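Local coordinates for protein N-glycosylase/DNA lyase (Methanocaldococcus jannaschii, PDB 3FHF) that belongs to the helix-hairpin-helix clan of DNA glycosylase/lyase proteins and folds as a single, predominantly helical chain, at residues S35-S40 and I112-E117; E80-L85 and R91-R96; E160-E163 and D168-P171. All blocks are in the same frame, centred on the assembly; numbering follows the deposited sequence.

Interaction 1: residues S35-S40 and I112-E117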
loop_
_atom_site.group_PDB
_atom_site.type_symbol
_atom_site.label_atom_id
_atom_site.label_comp_id
_atom_site.label_asym_id
_atom_site.label_seq_id
_atom_site.Cartn_x
_atom_site.Cartn_y
_atom_site.Cartn_z
ATOM N N SER A 35 -13.179 1.852 7.407
ATOM C CA SER A 35 -14.187 2.904 7.410
ATOM C C SER A 35 -14.420 3.499 6.014
ATOM O O SER A 35 -15.431 4.159 5.777
ATOM C CB SER A 35 -13.817 4.009 8.411
ATOM O OG SER A 35 -12.794 4.863 7.923
ATOM N N PHE A 36 -13.499 3.260 5.084
ATOM C CA PHE A 36 -13.672 3.781 3.732
ATOM C C PHE A 36 -14.914 3.217 3.052
ATOM O O PHE A 36 -15.398 3.775 2.069
ATOM C CB PHE A 36 -12.426 3.506 2.884
ATOM C CG PHE A 36 -11.390 4.581 2.994
ATOM C CD1 PHE A 36 -11.326 5.602 2.048
ATOM C CD2 PHE A 36 -10.528 4.620 4.083
ATOM C CE1 PHE A 36 -10.423 6.649 2.189
ATOM C CE2 PHE A 36 -9.620 5.662 4.235
ATOM C CZ PHE A 36 -9.565 6.681 3.288
ATOM N N LYS A 37 -15.443 2.119 3.577
ATOM C CA LYS A 37 -16.639 1.543 2.985
ATOM C C LYS A 37 -17.764 2.580 3.080
ATOM O O LYS A 37 -18.696 2.574 2.280
ATOM C CB LYS A 37 -17.040 0.257 3.716
ATOM C CG LYS A 37 -17.940 -0.659 2.895
ATOM C CD LYS A 37 -19.326 -0.067 2.709
ATOM C CE LYS A 37 -20.050 -0.673 1.521
ATOM N NZ LYS A 37 -19.467 -0.180 0.243
ATOM N N ASN A 38 -17.656 3.486 4.046
ATOM C CA ASN A 38 -18.666 4.521 4.237
ATOM C C ASN A 38 -18.286 5.885 3.664
ATOM O O ASN A 38 -19.101 6.808 3.658
ATOM C CB ASN A 38 -18.979 4.673 5.725
ATOM C CG ASN A 38 -19.471 3.386 6.343
ATOM O OD1 ASN A 38 -20.394 2.754 5.829
ATOM N ND2 ASN A 38 -18.857 2.986 7.453
ATOM N N LYS A 39 -17.056 6.019 3.183
ATOM C CA LYS A 39 -16.604 7.287 2.624
ATOM C C LYS A 39 -17.003 7.442 1.154
ATOM O O LYS A 39 -17.321 6.468 0.486
ATOM C CB LYS A 39 -15.087 7.425 2.789
ATOM C CG LYS A 39 -14.648 7.617 4.237
ATOM C CD LYS A 39 -13.136 7.759 4.352
ATOM C CE LYS A 39 -12.714 8.097 5.772
ATOM N NZ LYS A 39 -13.287 7.138 6.751
ATOM N N SER A 40 -16.974 8.676 0.664
ATOM C CA SER A 40 -17.374 8.981 -0.709
ATOM C C SER A 40 -16.324 8.702 -1.779
ATOM O O SER A 40 -15.147 8.480 -1.480
ATOM C CB SER A 40 -17.758 10.449 -0.807
ATOM O OG SER A 40 -16.590 11.255 -0.753
ATOM N N ILE A 112 -16.413 2.069 -9.144
ATOM C CA ILE A 112 -15.736 1.184 -10.083
ATOM C C ILE A 112 -15.136 -0.012 -9.346
ATOM O O ILE A 112 -15.370 -1.163 -9.714
ATOM C CB ILE A 112 -14.583 1.908 -10.817
ATOM C CG1 ILE A 112 -15.138 3.011 -11.720
ATOM C CG2 ILE A 112 -13.776 0.898 -11.634
ATOM C CD1 ILE A 112 -14.068 3.952 -12.278
ATOM N N VAL A 113 -14.349 0.268 -8.311
ATOM C CA VAL A 113 -13.707 -0.795 -7.538
ATOM C C VAL A 113 -14.701 -1.780 -6.913
ATOM O O VAL A 113 -14.484 -2.991 -6.947
ATOM C CB VAL A 113 -12.792 -0.195 -6.424
ATOM C CG1 VAL A 113 -12.376 -1.272 -5.422
ATOM C CG2 VAL A 113 -11.547 0.415 -7.059
ATOM N N GLU A 114 -15.790 -1.271 -6.349
ATOM C CA GLU A 114 -16.770 -2.152 -5.720
ATOM C C GLU A 114 -17.608 -2.951 -6.716
ATOM O O GLU A 114 -18.260 -3.926 -6.339
ATOM C CB GLU A 114 -17.685 -1.355 -4.788
ATOM C CG GLU A 114 -16.942 -0.607 -3.697
ATOM C CD GLU A 114 -17.855 -0.152 -2.571
ATOM O OE1 GLU A 114 -18.920 0.445 -2.855
ATOM O OE2 GLU A 114 -17.498 -0.391 -1.397
ATOM N N SER A 115 -17.581 -2.558 -7.985
ATOM C CA SER A 115 -18.359 -3.264 -8.998
ATOM C C SER A 115 -17.753 -4.628 -9.311
ATOM O O SER A 115 -18.461 -5.546 -9.716
ATOM C CB SER A 115 -18.438 -2.434 -10.288
ATOM O OG SER A 115 -17.206 -2.463 -10.995
ATOM N N PHE A 116 -16.444 -4.763 -9.120
ATOM C CA PHE A 116 -15.770 -6.027 -9.404
ATOM C C PHE A 116 -16.111 -7.144 -8.423
ATOM O O PHE A 116 -16.504 -6.894 -7.283
ATOM C CB PHE A 116 -14.255 -5.816 -9.448
ATOM C CG PHE A 116 -13.796 -5.016 -10.634
ATOM C CD1 PHE A 116 -13.795 -5.577 -11.905
ATOM C CD2 PHE A 116 -13.427 -3.683 -10.488
ATOM C CE1 PHE A 116 -13.436 -4.817 -13.022
ATOM C CE2 PHE A 116 -13.070 -2.920 -11.592
ATOM C CZ PHE A 116 -13.077 -3.488 -12.864
ATOM N N GLU A 117 -15.949 -8.375 -8.895
ATOM C CA GLU A 117 -16.229 -9.584 -8.123
ATOM C C GLU A 117 -15.445 -9.604 -6.815
ATOM O O GLU A 117 -15.937 -10.070 -5.785
ATOM C CB GLU A 117 -15.846 -10.812 -8.950
ATOM C CG GLU A 117 -16.790 -11.986 -8.830
ATOM C CD GLU A 117 -18.100 -11.748 -9.553
ATOM O OE1 GLU A 117 -18.772 -10.745 -9.237
ATOM O OE2 GLU A 117 -18.460 -12.559 -10.432
#
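A surface salt bridge, the one contact between the two segments, joins Lys37 in the turn that follows helix 22-34 to Glu114 on helix 109-115. Lys37 lies in a short 3-10 segment, and its CA stands 9.5 Å from the CA of Glu114, a gap spanned by the two long side chains, which meet at an oblique angle. The Lys37 chain leaves with CG anti to the backbone N (chi1 -159°) and then bends at chi2 and again at chi4, bringing its ammonium group over to the acid. Lys37 NZ donates to Glu114 OE2 at 2.6 Å, on the syn side and only 16° out of the carboxylate plane; Glu114 OE1 is also close to Lys37 NZ, at 3.2 Å. Nearby, Lys110 NZ hydrogen-bonds to the carbonyls of Lys37 and Lys39, a second polar link from the same helix to the turn. The turn itself is braced by Lys39, whose NZ donates to Ser35 OG at 2.6 Å while its CD lies over the centre of the Phe36 ring, 3.5 Å above the plane. With a mere 76 Å² buried between the segments, the link rests on charge and a short bond, and solvent would probably screen part of its strength.

Interaction 2: residues E80-L85 and R91-R96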
loop_
_atom_site.group_PDB
_atom_site.type_symbol
_atom_site.label_atom_id
_atom_site.label_comp_id
_atom_site.label_asym_id
_atom_site.label_seq_id
_atom_site.Cartn_x
_atom_site.Cartn_y
_atom_site.Cartn_z
ATOM N N GLU A 80 -1.247 23.963 -12.043
ATOM C CA GLU A 80 -1.326 24.323 -10.631
ATOM C C GLU A 80 -0.972 23.175 -9.696
ATOM O O GLU A 80 -0.420 23.395 -8.616
ATOM C CB GLU A 80 -2.719 24.853 -10.290
ATOM C CG GLU A 80 -3.045 26.176 -10.960
ATOM C CD GLU A 80 -4.050 26.992 -10.176
ATOM O OE1 GLU A 80 -5.176 26.501 -9.947
ATOM O OE2 GLU A 80 -3.710 28.129 -9.788
ATOM N N LEU A 81 -1.288 21.951 -10.107
ATOM C CA LEU A 81 -0.989 20.780 -9.290
ATOM C C LEU A 81 0.506 20.490 -9.327
ATOM O O LEU A 81 1.120 20.175 -8.305
ATOM C CB LEU A 81 -1.759 19.560 -9.804
ATOM C CG LEU A 81 -1.564 18.264 -9.011
ATOM C CD1 LEU A 81 -1.926 18.486 -7.542
ATOM C CD2 LEU A 81 -2.437 17.172 -9.615
ATOM N N GLU A 82 1.083 20.602 -10.517
ATOM C CA GLU A 82 2.501 20.355 -10.710
ATOM C C GLU A 82 3.302 21.322 -9.843
ATOM O O GLU A 82 4.365 20.980 -9.322
ATOM C CB GLU A 82 2.854 20.553 -12.186
ATOM C CG GLU A 82 4.238 20.076 -12.573
ATOM C CD GLU A 82 4.522 20.270 -14.050
ATOM O OE1 GLU A 82 4.576 21.435 -14.495
ATOM O OE2 GLU A 82 4.689 19.260 -14.768
ATOM N N GLU A 83 2.767 22.530 -9.687
ATOM C CA GLU A 83 3.411 23.575 -8.902
ATOM C C GLU A 83 3.386 23.275 -7.406
ATOM O O GLU A 83 4.390 23.440 -6.718
ATOM C CB GLU A 83 2.726 24.920 -9.166
ATOM C CG GLU A 83 3.445 26.104 -8.553
ATOM C CD GLU A 83 4.801 26.336 -9.181
ATOM O OE1 GLU A 83 4.845 26.669 -10.383
ATOM O OE2 GLU A 83 5.822 26.182 -8.477
ATOM N N LYS A 84 2.240 22.837 -6.899
ATOM C CA LYS A 84 2.140 22.531 -5.480
ATOM C C LYS A 84 3.007 21.338 -5.108
ATOM O O LYS A 84 3.640 21.332 -4.055
ATOM C CB LYS A 84 0.686 22.269 -5.089
ATOM C CG LYS A 84 -0.176 23.511 -5.174
ATOM C CD LYS A 84 -1.558 23.280 -4.603
ATOM C CE LYS A 84 -2.382 24.557 -4.655
ATOM N NZ LYS A 84 -3.717 24.372 -4.026
ATOM N N LEU A 85 3.053 20.338 -5.981
ATOM C CA LEU A 85 3.849 19.149 -5.714
ATOM C C LEU A 85 5.338 19.485 -5.675
ATOM O O LEU A 85 6.078 18.970 -4.836
ATOM C CB LEU A 85 3.569 18.072 -6.770
ATOM C CG LEU A 85 2.146 17.492 -6.765
ATOM C CD1 LEU A 85 2.009 16.447 -7.861
ATOM C CD2 LEU A 85 1.840 16.879 -5.405
ATOM N N ARG A 91 10.024 15.148 -5.587
ATOM C CA ARG A 91 10.993 15.229 -6.672
ATOM C C ARG A 91 10.418 14.892 -8.044
ATOM O O ARG A 91 10.938 15.342 -9.060
ATOM C CB ARG A 91 12.182 14.316 -6.380
ATOM C CG ARG A 91 12.970 14.702 -5.140
ATOM C CD ARG A 91 14.079 13.701 -4.885
ATOM N NE ARG A 91 13.540 12.370 -4.630
ATOM C CZ ARG A 91 14.261 11.254 -4.631
ATOM N NH1 ARG A 91 15.563 11.305 -4.880
ATOM N NH2 ARG A 91 13.681 10.087 -4.379
ATOM N N PHE A 92 9.352 14.098 -8.080
ATOM C CA PHE A 92 8.740 13.732 -9.355
ATOM C C PHE A 92 7.421 14.459 -9.587
ATOM O O PHE A 92 6.493 13.906 -10.180
ATOM C CB PHE A 92 8.512 12.218 -9.425
ATOM C CG PHE A 92 9.779 11.413 -9.367
ATOM C CD1 PHE A 92 10.428 11.191 -8.157
ATOM C CD2 PHE A 92 10.350 10.908 -10.534
ATOM C CE1 PHE A 92 11.630 10.481 -8.107
ATOM C CE2 PHE A 92 11.552 10.198 -10.496
ATOM C CZ PHE A 92 12.192 9.986 -9.279
ATOM N N TYR A 93 7.355 15.708 -9.137
ATOM C CA TYR A 93 6.147 16.513 -9.275
ATOM C C TYR A 93 5.532 16.504 -10.671
ATOM O O TYR A 93 4.311 16.447 -10.813
ATOM C CB TYR A 93 6.416 17.963 -8.844
ATOM C CG TYR A 93 7.528 18.671 -9.601
ATOM C CD1 TYR A 93 8.869 18.350 -9.381
ATOM C CD2 TYR A 93 7.236 19.681 -10.519
ATOM C CE1 TYR A 93 9.895 19.020 -10.055
ATOM C CE2 TYR A 93 8.252 20.357 -11.198
ATOM C CZ TYR A 93 9.576 20.021 -10.960
ATOM O OH TYR A 93 10.578 20.689 -11.627
ATOM N N ARG A 94 6.370 16.554 -11.698
ATOM C CA ARG A 94 5.881 16.565 -13.070
ATOM C C ARG A 94 5.121 15.291 -13.456
ATOM O O ARG A 94 3.960 15.356 -13.865
ATOM C CB ARG A 94 7.049 16.799 -14.032
ATOM C CG ARG A 94 6.649 16.942 -15.490
ATOM C CD ARG A 94 7.833 17.416 -16.325
ATOM N NE ARG A 94 9.016 16.584 -16.115
ATOM C CZ ARG A 94 9.096 15.298 -16.450
ATOM N NH1 ARG A 94 8.062 14.692 -17.019
ATOM N NH2 ARG A 94 10.211 14.617 -16.212
ATOM N N LYS A 95 5.769 14.136 -13.329
ATOM C CA LYS A 95 5.130 12.863 -13.666
ATOM C C LYS A 95 3.897 12.561 -12.815
ATOM O O LYS A 95 2.855 12.160 -13.340
ATOM C CB LYS A 95 6.116 11.704 -13.506
ATOM C CG LYS A 95 7.167 11.588 -14.592
ATOM C CD LYS A 95 8.031 10.361 -14.338
ATOM C CE LYS A 95 9.134 10.222 -15.367
ATOM N NZ LYS A 95 9.979 9.029 -15.081
ATOM N N ARG A 96 4.017 12.745 -11.502
ATOM C CA ARG A 96 2.907 12.466 -10.599
ATOM C C ARG A 96 1.698 13.353 -10.875
ATOM O O ARG A 96 0.556 12.898 -10.798
ATOM C CB ARG A 96 3.358 12.606 -9.140
ATOM C CG ARG A 96 4.563 11.738 -8.781
ATOM C CD ARG A 96 4.358 10.269 -9.179
ATOM N NE ARG A 96 5.622 9.534 -9.165
ATOM C CZ ARG A 96 6.235 9.106 -8.067
ATOM N NH1 ARG A 96 5.696 9.319 -6.873
ATOM N NH2 ARG A 96 7.414 8.498 -8.157
#
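Tyr93 and Leu85 meet where two consecutive helices, 78-87 and 93-103, joined by a short loop, form a tight helical corner. The CA atoms of Leu85 and Tyr93 are 5.0 Å apart, and Leu85 CB rests on Tyr93 CB at 3.5 Å. Tyr93 opens the second helix with CG wedged between its backbone N and carbonyl carbon (chi1 58°), a rotamer that carries the ring across to the first helix: Tyr93 CD2 comes to 3.4 Å from Glu82 O, and Glu82 CG packs on the same ring carbon at 3.7 Å. The carboxylate and ring planes are nearly perpendicular, 79° apart. Leu85 reaches inward, its CD1 4.3 Å from Arg96 CB, and it also touches Leu53, Ile65, Ile69 and Ala97, which makes this the buried side of the contact. Arg96 turns its guanidinium away, where NH1 bonds to the carbonyl of Ala55 and Phe92 CB covers part of one face. On the outer side Glu82 and Arg94 run side by side without forming a salt bridge; Glu82 OE2 makes a long, weak ion pair with Arg78. That oxygen sits 3.1 Å from Arg94 CG, while Arg94 NE stays 5.3 Å from Glu82 OE2.

Interaction 3: residues E160-E163 and D168-P171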
loop_
_atom_site.group_PDB
_atom_site.type_symbol
_atom_site.label_atom_id
_atom_site.label_comp_id
_atom_site.label_asym_id
_atom_site.label_seq_id
_atom_site.Cartn_x
_atom_site.Cartn_y
_atom_site.Cartn_z
ATOM N N GLU A 160 14.340 -8.143 2.681
ATOM C CA GLU A 160 14.254 -9.012 3.849
ATOM C C GLU A 160 13.986 -10.445 3.413
ATOM O O GLU A 160 14.598 -11.377 3.935
ATOM C CB GLU A 160 13.169 -8.500 4.812
ATOM C CG GLU A 160 13.374 -7.029 5.175
ATOM C CD GLU A 160 12.381 -6.491 6.193
ATOM O OE1 GLU A 160 11.206 -6.913 6.183
ATOM O OE2 GLU A 160 12.782 -5.621 6.996
ATOM N N LEU A 161 13.093 -10.616 2.439
ATOM C CA LEU A 161 12.762 -11.943 1.921
ATOM C C LEU A 161 13.990 -12.596 1.284
ATOM O O LEU A 161 14.256 -13.782 1.488
ATOM C CB LEU A 161 11.633 -11.843 0.886
ATOM C CG LEU A 161 10.213 -11.582 1.429
ATOM C CD1 LEU A 161 9.273 -11.234 0.295
ATOM C CD2 LEU A 161 9.710 -12.810 2.170
ATOM N N TYR A 162 14.733 -11.817 0.507
ATOM C CA TYR A 162 15.930 -12.320 -0.160
ATOM C C TYR A 162 17.013 -12.701 0.842
ATOM O O TYR A 162 17.600 -13.777 0.758
ATOM C CB TYR A 162 16.473 -11.255 -1.119
ATOM C CG TYR A 162 17.922 -11.452 -1.517
ATOM C CD1 TYR A 162 18.314 -12.533 -2.303
ATOM C CD2 TYR A 162 18.903 -10.545 -1.106
ATOM C CE1 TYR A 162 19.647 -12.708 -2.676
ATOM C CE2 TYR A 162 20.244 -10.708 -1.474
ATOM C CZ TYR A 162 20.606 -11.790 -2.259
ATOM O OH TYR A 162 21.922 -11.945 -2.634
ATOM N N GLU A 163 17.267 -11.813 1.793
ATOM C CA GLU A 163 18.291 -12.040 2.800
ATOM C C GLU A 163 18.004 -13.236 3.698
ATOM O O GLU A 163 18.926 -13.926 4.123
ATOM C CB GLU A 163 18.476 -10.781 3.643
ATOM C CG GLU A 163 19.729 -10.006 3.277
ATOM C CD GLU A 163 19.583 -8.508 3.466
ATOM O OE1 GLU A 163 19.143 -8.080 4.558
ATOM O OE2 GLU A 163 19.917 -7.758 2.520
ATOM N N ASP A 168 15.075 -16.377 -4.120
ATOM C CA ASP A 168 16.453 -16.485 -4.597
ATOM C C ASP A 168 17.195 -15.195 -4.926
ATOM O O ASP A 168 18.409 -15.111 -4.735
ATOM C CB ASP A 168 16.517 -17.396 -5.821
ATOM C CG ASP A 168 16.772 -18.839 -5.454
ATOM O OD1 ASP A 168 17.582 -19.081 -4.529
ATOM O OD2 ASP A 168 16.180 -19.731 -6.096
ATOM N N GLU A 169 16.485 -14.195 -5.428
ATOM C CA GLU A 169 17.136 -12.944 -5.789
ATOM C C GLU A 169 16.167 -11.780 -5.708
ATOM O O GLU A 169 14.954 -11.964 -5.813
ATOM C CB GLU A 169 17.667 -13.025 -7.228
ATOM C CG GLU A 169 18.590 -14.202 -7.517
ATOM C CD GLU A 169 19.963 -14.051 -6.886
ATOM O OE1 GLU A 169 20.739 -15.031 -6.916
ATOM O OE2 GLU A 169 20.273 -12.956 -6.368
ATOM N N ILE A 170 16.702 -10.582 -5.499
ATOM C CA ILE A 170 15.869 -9.390 -5.439
ATOM C C ILE A 170 15.408 -9.163 -6.877
ATOM O O ILE A 170 16.213 -8.857 -7.753
ATOM C CB ILE A 170 16.673 -8.171 -4.937
ATOM C CG1 ILE A 170 17.140 -8.419 -3.500
ATOM C CG2 ILE A 170 15.817 -6.914 -5.011
ATOM C CD1 ILE A 170 18.022 -7.323 -2.933
ATOM N N PRO A 171 14.101 -9.323 -7.134
ATOM C CA PRO A 171 13.504 -9.155 -8.464
ATOM C C PRO A 171 13.734 -7.880 -9.276
ATOM O O PRO A 171 13.963 -7.963 -10.482
ATOM C CB PRO A 171 12.019 -9.419 -8.209
ATOM C CG PRO A 171 11.839 -8.998 -6.790
ATOM C CD PRO A 171 13.057 -9.572 -6.125
#
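The chain doubles back after helix 155-163, bringing the CA of Glu169 to 5.8 Å from the CA of Tyr162, and Glu169 and Ile170 then run past the helix in an extended conformation. No hydrogen bond joins the two segments; the Tyr162 ring does nearly all the bridging. The ring swings out toward the returning loop because its chi1 of 161° sets CG opposite the backbone N, and the carbonyl oxygen of Asp168 meets its edge in the ring plane, 3.4 Å from Tyr162 CE1. Glu169 CA approaches Tyr162 CD1 obliquely at 3.7 Å. The Glu169 side chain, bent at chi2 (-73°), folds back to lie alongside the ring and point the same way, its carboxylate turned 33° from the ring plane and OE2 3.8 Å from Tyr162 CE1. Ile170 crosses the tyrosine at about a right angle. In the conformer described, Ile170 CG1 is 3.7 Å from Tyr162 CD2; a second conformer makes this detail less certain. Around the contact, Tyr162 also touches Ile167, Ile170 reaches Arg159, and Pro171 packs on Leu158, laying the loop along helix 155-163 before helix 176-192 begins; Glu160 links the same helix to Arg208 on helix 197-209.

Only interaction 2 is partly buried, through Leu85 and Arg96, although it lies far from the chain's centre; interactions 1 and 3 lie at the surface, on opposite sides of that centre and about 34 Å apart between centres. None shares a helix with another, although helices 93-103 and 109-115, used by interactions 2 and 1, follow each other in sequence. Interactions 2 and 3 are local, linking neighbouring pieces of chain, whereas interaction 1 joins segments 72 residues apart, and interaction 2 falls within that interval. The chemistry changes accordingly: a charge pair burying little area in interaction 1, aliphatic and ring packing in interaction 2, and a single tyrosine meeting backbone and side chains in interaction 3.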